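Local coordinates for MPN domain-containing protein (Archaeoglobus fulgidus, PDB 1OI0) that probably acts as a zinc-dependent metallopeptidase of the Jab1/MPN family, at residues Val65-His70 / Phe90-Ile96; Met4-Leu10 / Asp35-Leu40. One frame throughout, in Å; residues are numbered along the deposited sequence.

Overall arrangement
Both contacts are parallel strand pairings in one mixed sheet, with centres about 12 Å apart, and they show how a single sheet can carry a metal site at one place and the pairing of the N-terminal strand at another. Interaction 1 (65-70 with 90-96), its centre about 6 Å from the centre of the chain, delivers His70 to the zinc ion, beside His72, Asp83 and the bound tris molecule. Interaction 2 (4-10 with 35-40) is farther out, its centre about 10 Å from that of the chain, and the side chain of Leu40 stays about 10 Å from that of His70. The two meet where Met4 CE packs 3.3 Å from Phe66 CD1 and Met37 CE lies 3.3 Å from Tyr93 CB.

Interaction 1: residues Val65-His70 / Phe90-Ile96. With ZN (zinc ion), chain E.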
loop_
_atom_site.group_PDB
_atom_site.type_symbol
_atom_site.label_atom_id
_atom_site.label_comp_id
_atom_site.label_asym_id
_atom_site.label_seq_id
_atom_site.Cartn_x
_atom_site.Cartn_y
_atom_site.Cartn_z
ATOM N N VAL A 65 9.494 -8.558 0.516
ATOM C CA VAL A 65 8.664 -7.586 -0.190
ATOM C C VAL A 65 7.254 -8.149 -0.306
ATOM O O VAL A 65 7.002 -9.065 -1.086
ATOM C CB VAL A 65 9.206 -7.300 -1.610
ATOM C CG1 VAL A 65 8.241 -6.394 -2.370
ATOM C CG2 VAL A 65 10.573 -6.648 -1.516
ATOM N N PHE A 66 6.335 -7.594 0.476
ATOM C CA PHE A 66 4.957 -8.058 0.472
ATOM C C PHE A 66 4.166 -7.567 -0.730
ATOM O O PHE A 66 3.173 -8.178 -1.119
ATOM C CB PHE A 66 4.255 -7.621 1.759
ATOM C CG PHE A 66 4.902 -8.148 3.007
ATOM C CD1 PHE A 66 5.003 -9.518 3.229
ATOM C CD2 PHE A 66 5.418 -7.275 3.959
ATOM C CE1 PHE A 66 5.608 -10.012 4.385
ATOM C CE2 PHE A 66 6.024 -7.757 5.117
ATOM C CZ PHE A 66 6.118 -9.129 5.330
ATOM N N GLY A 67 4.603 -6.460 -1.316
ATOM C CA GLY A 67 3.895 -5.934 -2.462
ATOM C C GLY A 67 4.129 -4.452 -2.649
ATOM O O GLY A 67 5.228 -3.953 -2.408
ATOM N N THR A 68 3.086 -3.746 -3.067
ATOM C CA THR A 68 3.206 -2.316 -3.306
ATOM C C THR A 68 2.100 -1.517 -2.652
ATOM O O THR A 68 1.068 -2.050 -2.257
ATOM C CB THR A 68 3.137 -1.986 -4.810
ATOM O OG1 THR A 68 1.807 -2.233 -5.288
ATOM C CG2 THR A 68 4.126 -2.831 -5.595
ATOM N N VAL A 69 2.343 -0.219 -2.544
ATOM C CA VAL A 69 1.365 0.702 -2.007
ATOM C C VAL A 69 1.495 1.968 -2.838
ATOM O O VAL A 69 2.601 2.419 -3.114
ATOM C CB VAL A 69 1.612 1.030 -0.507
ATOM C CG1 VAL A 69 3.035 1.505 -0.289
ATOM C CG2 VAL A 69 0.620 2.097 -0.049
ATOM N N HIS A 70 0.369 2.504 -3.292
ATOM C CA HIS A 70 0.406 3.748 -4.048
ATOM C C HIS A 70 -0.836 4.553 -3.729
ATOM O O HIS A 70 -1.830 4.011 -3.237
ATOM C CB HIS A 70 0.556 3.510 -5.568
ATOM C CG HIS A 70 -0.684 3.042 -6.264
ATOM N ND1 HIS A 70 -1.122 1.736 -6.227
ATOM C CD2 HIS A 70 -1.533 3.699 -7.092
ATOM C CE1 HIS A 70 -2.181 1.606 -7.004
ATOM N NE2 HIS A 70 -2.451 2.782 -7.541
ATOM N N PHE A 90 4.440 -8.575 -9.291
ATOM C CA PHE A 90 5.184 -9.079 -8.143
ATOM C C PHE A 90 4.479 -8.677 -6.857
ATOM O O PHE A 90 3.730 -7.707 -6.830
ATOM C CB PHE A 90 6.615 -8.519 -8.152
ATOM C CG PHE A 90 6.689 -7.037 -7.907
ATOM C CD1 PHE A 90 6.737 -6.532 -6.611
ATOM C CD2 PHE A 90 6.683 -6.143 -8.973
ATOM C CE1 PHE A 90 6.775 -5.160 -6.382
ATOM C CE2 PHE A 90 6.719 -4.769 -8.751
ATOM C CZ PHE A 90 6.765 -4.278 -7.457
ATOM N N GLY A 91 4.727 -9.420 -5.787
ATOM C CA GLY A 91 4.105 -9.088 -4.522
ATOM C C GLY A 91 2.729 -9.694 -4.336
ATOM O O GLY A 91 1.931 -9.786 -5.269
ATOM N N LYS A 92 2.454 -10.089 -3.101
ATOM C CA LYS A 92 1.187 -10.706 -2.747
ATOM C C LYS A 92 0.111 -9.683 -2.387
ATOM O O LYS A 92 -1.062 -9.868 -2.709
ATOM C CB LYS A 92 1.394 -11.652 -1.562
ATOM C CG LYS A 92 2.587 -12.583 -1.695
ATOM C CD LYS A 92 2.781 -13.410 -0.429
ATOM C CE LYS A 92 4.060 -14.231 -0.489
ATOM N NZ LYS A 92 5.276 -13.371 -0.565
ATOM N N TYR A 93 0.514 -8.594 -1.736
ATOM C CA TYR A 93 -0.437 -7.582 -1.298
ATOM C C TYR A 93 -0.184 -6.209 -1.883
ATOM O O TYR A 93 0.959 -5.799 -2.061
ATOM C CB TYR A 93 -0.407 -7.489 0.223
ATOM C CG TYR A 93 -0.637 -8.822 0.885
ATOM C CD1 TYR A 93 -1.911 -9.380 0.941
ATOM C CD2 TYR A 93 0.426 -9.546 1.417
ATOM C CE1 TYR A 93 -2.123 -10.631 1.511
ATOM C CE2 TYR A 93 0.226 -10.799 1.987
ATOM C CZ TYR A 93 -1.051 -11.331 2.030
ATOM O OH TYR A 93 -1.258 -12.564 2.596
ATOM N N HIS A 94 -1.268 -5.499 -2.167
ATOM C CA HIS A 94 -1.159 -4.168 -2.737
ATOM C C HIS A 94 -2.172 -3.208 -2.143
ATOM O O HIS A 94 -3.379 -3.402 -2.255
ATOM C CB HIS A 94 -1.310 -4.248 -4.256
ATOM C CG HIS A 94 -0.302 -5.143 -4.906
ATOM N ND1 HIS A 94 -0.507 -6.497 -5.073
ATOM C CD2 HIS A 94 0.947 -4.893 -5.365
ATOM C CE1 HIS A 94 0.572 -7.040 -5.606
ATOM N NE2 HIS A 94 1.469 -6.089 -5.793
ATOM N N ILE A 95 -1.660 -2.164 -1.500
ATOM C CA ILE A 95 -2.509 -1.167 -0.869
ATOM C C ILE A 95 -2.689 0.078 -1.728
ATOM O O ILE A 95 -1.769 0.511 -2.414
ATOM C CB ILE A 95 -1.911 -0.718 0.482
ATOM C CG1 ILE A 95 -1.849 -1.906 1.442
ATOM C CG2 ILE A 95 -2.726 0.436 1.066
ATOM C CD1 ILE A 95 -1.112 -1.600 2.731
ATOM N N ILE A 96 -3.895 0.621 -1.704
ATOM C CA ILE A 96 -4.178 1.868 -2.405
ATOM C C ILE A 96 -4.737 2.811 -1.352
ATOM O O ILE A 96 -5.651 2.446 -0.608
ATOM C CB ILE A 96 -5.251 1.721 -3.511
ATOM C CG1 ILE A 96 -4.736 0.826 -4.639
ATOM C CG2 ILE A 96 -5.612 3.107 -4.067
ATOM C CD1 ILE A 96 -5.717 0.678 -5.782
HETATM ZN ZN ZN E . -3.995 3.246 -9.055
HETATM O O HOH W 1 -0.438 -0.523 -4.838
#
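Thr68 and Ile95 meet in a backbone bond of this parallel strand pair, Ile95 N giving its hydrogen to Thr68 O at 2.8 Å. His70 N to Ile95 O continues the ladder, and at the other end Phe66 O accepts a nearly straight bond (176°) from Tyr93 N and a weak one from Lys92 N. Gly67 CA makes a CA-H...O contact with Tyr93 O (3.0 Å), and a CB at Gly67 would point straight into that oxygen.

Among polar side chains, His94 NE2 donates to Phe90 O at 3.0 Å with the oxygen in the ring plane, tying the strand to the turn before it. Replacing His94 by alanine removes this donor and the ring stacked on Phe87, which is likely to leave the turn at Phe90 less firmly held. A water takes a hydrogen from His70 ND1 (2.7 Å), donates to Ile95 O and bonds Thr68 OG1. The His70 ring is thus held at both nitrogens, for NE2 binds the zinc ion at 2.2 Å. With chi1 at 76°, the imidazole sits between backbone N and carbonyl carbon, and its CE1 lies 3.6 Å from Ile96 CG1, the two side chains running alongside each other.

Apolar contacts occupy both faces: Thr68 CG2 meets the Phe90 ring at CZ (3.5 Å), while on the other face Val69 CG2 lies beside Ile95 CB.

The pair forms the strands of a beta-alpha-beta crossover through helix 81-89, whose Leu86 and Phe87 cover Thr68 and Ile96. Strand 27-32 flanks 65-70, and His72 and Asp83 complete the protein's share of the zinc site.

Interaction 2: residues Met4-Leu10 / Asp35-Leu40; sequences MKISRGL and DVMDEL
A short parallel beta ladder that passes straight into a helix N-cap joins Met4-Leu10 to Asp35-Leu40 within the JAB-family domain. Lys5 stands at its centre: its N donates to Asp35 O, its O accepts from Met37 N at 2.8 Å, and Ser7 N then donates to Met37 O. Ser7 also caps helix 8-21, its OG accepting from Leu10 N at 3.0 Å. A chi1 of 69° swings that hydroxyl between the backbone N and carbonyl carbon, and a water bound to it makes a weak bond to Asp38 O.

On the face of Lys5 and Val36, the lysine chain runs out past Asp35 and bends at its last torsion (chi4 58°), which brings NZ to Asp35 OD2 at 2.7 Å in a salt bridge. The ammonium also donates to the carbonyls of Gly1 and Ser3, so three oxygens grip it and the chain start is drawn in.

On the face of Ile6 and Met37, Ile6 CG1 packs on Met37 CB. Met4 and Met37 cross at about a right angle, Met4 CG touching Met37 CE at 3.7 Å, while Met4 SD rests against Asp35 O. From the start of the helix, Leu10 divides its two methyls: CD2 lies over the backbone at Met37 O and 3.8 Å from Met37 CB, and CD1 presses on Leu40 CG at 3.4 Å, tighter than ordinary van der Waals contact.

Strand 119-120 pairs with the far side of 5-6, and strand 27-32 with 36-42, where Asp38 and Glu39 form a classic beta bulge opposite Ser31. Beneath the methionines lie Phe66, Tyr93 and Leu118, and Ile6 reaches Ile95 of strand 93-98.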
loop_
_atom_site.group_PDB
_atom_site.type_symbol
_atom_site.label_atom_id
_atom_site.label_comp_id
_atom_site.label_asym_id
_atom_site.label_seq_id
_atom_site.Cartn_x
_atom_site.Cartn_y
_atom_site.Cartn_z
ATOM N N MET A 4 -2.335 -11.298 6.573
ATOM C CA MET A 4 -1.217 -10.372 6.600
ATOM C C MET A 4 -1.609 -9.252 7.555
ATOM O O MET A 4 -2.800 -8.979 7.759
ATOM C CB MET A 4 -0.943 -9.812 5.202
ATOM C CG MET A 4 0.156 -8.756 5.152
ATOM S SD MET A 4 1.715 -9.259 5.922
ATOM C CE MET A 4 2.247 -10.512 4.782
ATOM N N LYS A 5 -0.607 -8.623 8.150
ATOM C CA LYS A 5 -0.840 -7.548 9.097
ATOM C C LYS A 5 -0.032 -6.329 8.697
ATOM O O LYS A 5 0.933 -6.434 7.941
ATOM C CB LYS A 5 -0.430 -7.998 10.499
ATOM C CG LYS A 5 -1.166 -9.239 10.979
ATOM C CD LYS A 5 -0.539 -9.818 12.237
ATOM C CE LYS A 5 -1.311 -11.043 12.709
ATOM N NZ LYS A 5 -1.370 -12.098 11.654
ATOM N N ILE A 6 -0.440 -5.173 9.203
ATOM C CA ILE A 6 0.261 -3.930 8.926
ATOM C C ILE A 6 0.278 -3.130 10.216
ATOM O O ILE A 6 -0.716 -3.091 10.941
ATOM C CB ILE A 6 -0.429 -3.113 7.802
ATOM C CG1 ILE A 6 0.406 -1.867 7.493
ATOM C CG2 ILE A 6 -1.853 -2.731 8.210
ATOM C CD1 ILE A 6 -0.049 -1.116 6.253
ATOM N N SER A 7 1.412 -2.510 10.517
ATOM C CA SER A 7 1.522 -1.724 11.732
ATOM C C SER A 7 0.811 -0.393 11.543
ATOM O O SER A 7 0.783 0.157 10.440
ATOM C CB SER A 7 2.992 -1.480 12.081
ATOM O OG SER A 7 3.605 -0.608 11.145
ATOM N N ARG A 8 0.221 0.118 12.615
ATOM C CA ARG A 8 -0.474 1.395 12.545
ATOM C C ARG A 8 0.550 2.469 12.200
ATOM O O ARG A 8 0.230 3.465 11.554
ATOM C CB ARG A 8 -1.134 1.721 13.888
ATOM C CG ARG A 8 -1.768 3.102 13.950
ATOM C CD ARG A 8 -2.927 3.234 12.975
ATOM N NE ARG A 8 -4.015 2.312 13.290
ATOM C CZ ARG A 8 -5.148 2.227 12.600
ATOM N NH1 ARG A 8 -5.349 3.010 11.548
ATOM N NH2 ARG A 8 -6.082 1.357 12.958
ATOM N N GLY A 9 1.788 2.248 12.631
ATOM C CA GLY A 9 2.851 3.197 12.364
ATOM C C GLY A 9 3.147 3.319 10.884
ATOM O O GLY A 9 3.421 4.413 10.391
ATOM N N LEU A 10 3.101 2.197 10.172
ATOM C CA LEU A 10 3.367 2.210 8.739
ATOM C C LEU A 10 2.215 2.869 7.990
ATOM O O LEU A 10 2.440 3.589 7.016
ATOM C CB LEU A 10 3.578 0.789 8.210
ATOM C CG LEU A 10 4.028 0.728 6.746
ATOM C CD1 LEU A 10 5.382 1.407 6.623
ATOM C CD2 LEU A 10 4.115 -0.718 6.267
ATOM N N ASP A 35 5.124 -11.696 9.509
ATOM C CA ASP A 35 3.851 -11.502 8.826
ATOM C C ASP A 35 3.298 -10.103 9.063
ATOM O O ASP A 35 2.084 -9.903 9.087
ATOM C CB ASP A 35 2.839 -12.539 9.317
ATOM C CG ASP A 35 2.449 -12.327 10.766
ATOM O OD1 ASP A 35 3.353 -12.099 11.597
ATOM O OD2 ASP A 35 1.240 -12.393 11.073
ATOM N N VAL A 36 4.190 -9.134 9.234
ATOM C CA VAL A 36 3.765 -7.762 9.473
ATOM C C VAL A 36 4.451 -6.754 8.554
ATOM O O VAL A 36 5.679 -6.718 8.455
ATOM C CB VAL A 36 4.036 -7.339 10.940
ATOM C CG1 VAL A 36 3.594 -5.900 11.160
ATOM C CG2 VAL A 36 3.299 -8.266 11.893
ATOM N N MET A 37 3.643 -5.947 7.875
ATOM C CA MET A 37 4.166 -4.905 6.999
ATOM C C MET A 37 4.507 -3.760 7.944
ATOM O O MET A 37 3.616 -3.206 8.583
ATOM C CB MET A 37 3.094 -4.419 6.014
ATOM C CG MET A 37 2.417 -5.495 5.181
ATOM S SD MET A 37 1.011 -4.833 4.235
ATOM C CE MET A 37 0.959 -5.967 2.873
ATOM N N ASP A 38 5.782 -3.405 8.044
ATOM C CA ASP A 38 6.169 -2.318 8.935
ATOM C C ASP A 38 7.337 -1.499 8.402
ATOM O O ASP A 38 7.898 -0.670 9.119
ATOM C CB ASP A 38 6.524 -2.871 10.317
ATOM C CG ASP A 38 7.562 -3.972 10.253
ATOM O OD1 ASP A 38 8.600 -3.778 9.589
ATOM O OD2 ASP A 38 7.342 -5.034 10.872
ATOM N N GLU A 39 7.696 -1.737 7.146
ATOM C CA GLU A 39 8.798 -1.025 6.511
ATOM C C GLU A 39 8.429 -0.675 5.075
ATOM O O GLU A 39 7.553 -1.300 4.483
ATOM C CB GLU A 39 10.056 -1.895 6.510
ATOM C CG GLU A 39 10.646 -2.152 7.886
ATOM C CD GLU A 39 11.418 -0.963 8.417
ATOM O OE1 GLU A 39 10.823 0.127 8.553
ATOM O OE2 GLU A 39 12.624 -1.119 8.699
ATOM N N LEU A 40 9.102 0.326 4.521
ATOM C CA LEU A 40 8.842 0.737 3.151
ATOM C C LEU A 40 10.120 0.854 2.344
ATOM O O LEU A 40 11.140 1.334 2.838
ATOM C CB LEU A 40 8.132 2.096 3.111
ATOM C CG LEU A 40 6.688 2.208 3.597
ATOM C CD1 LEU A 40 6.227 3.653 3.456
ATOM C CD2 LEU A 40 5.793 1.284 2.791
HETATM O O HOH W 2 6.032 -0.030 11.890
#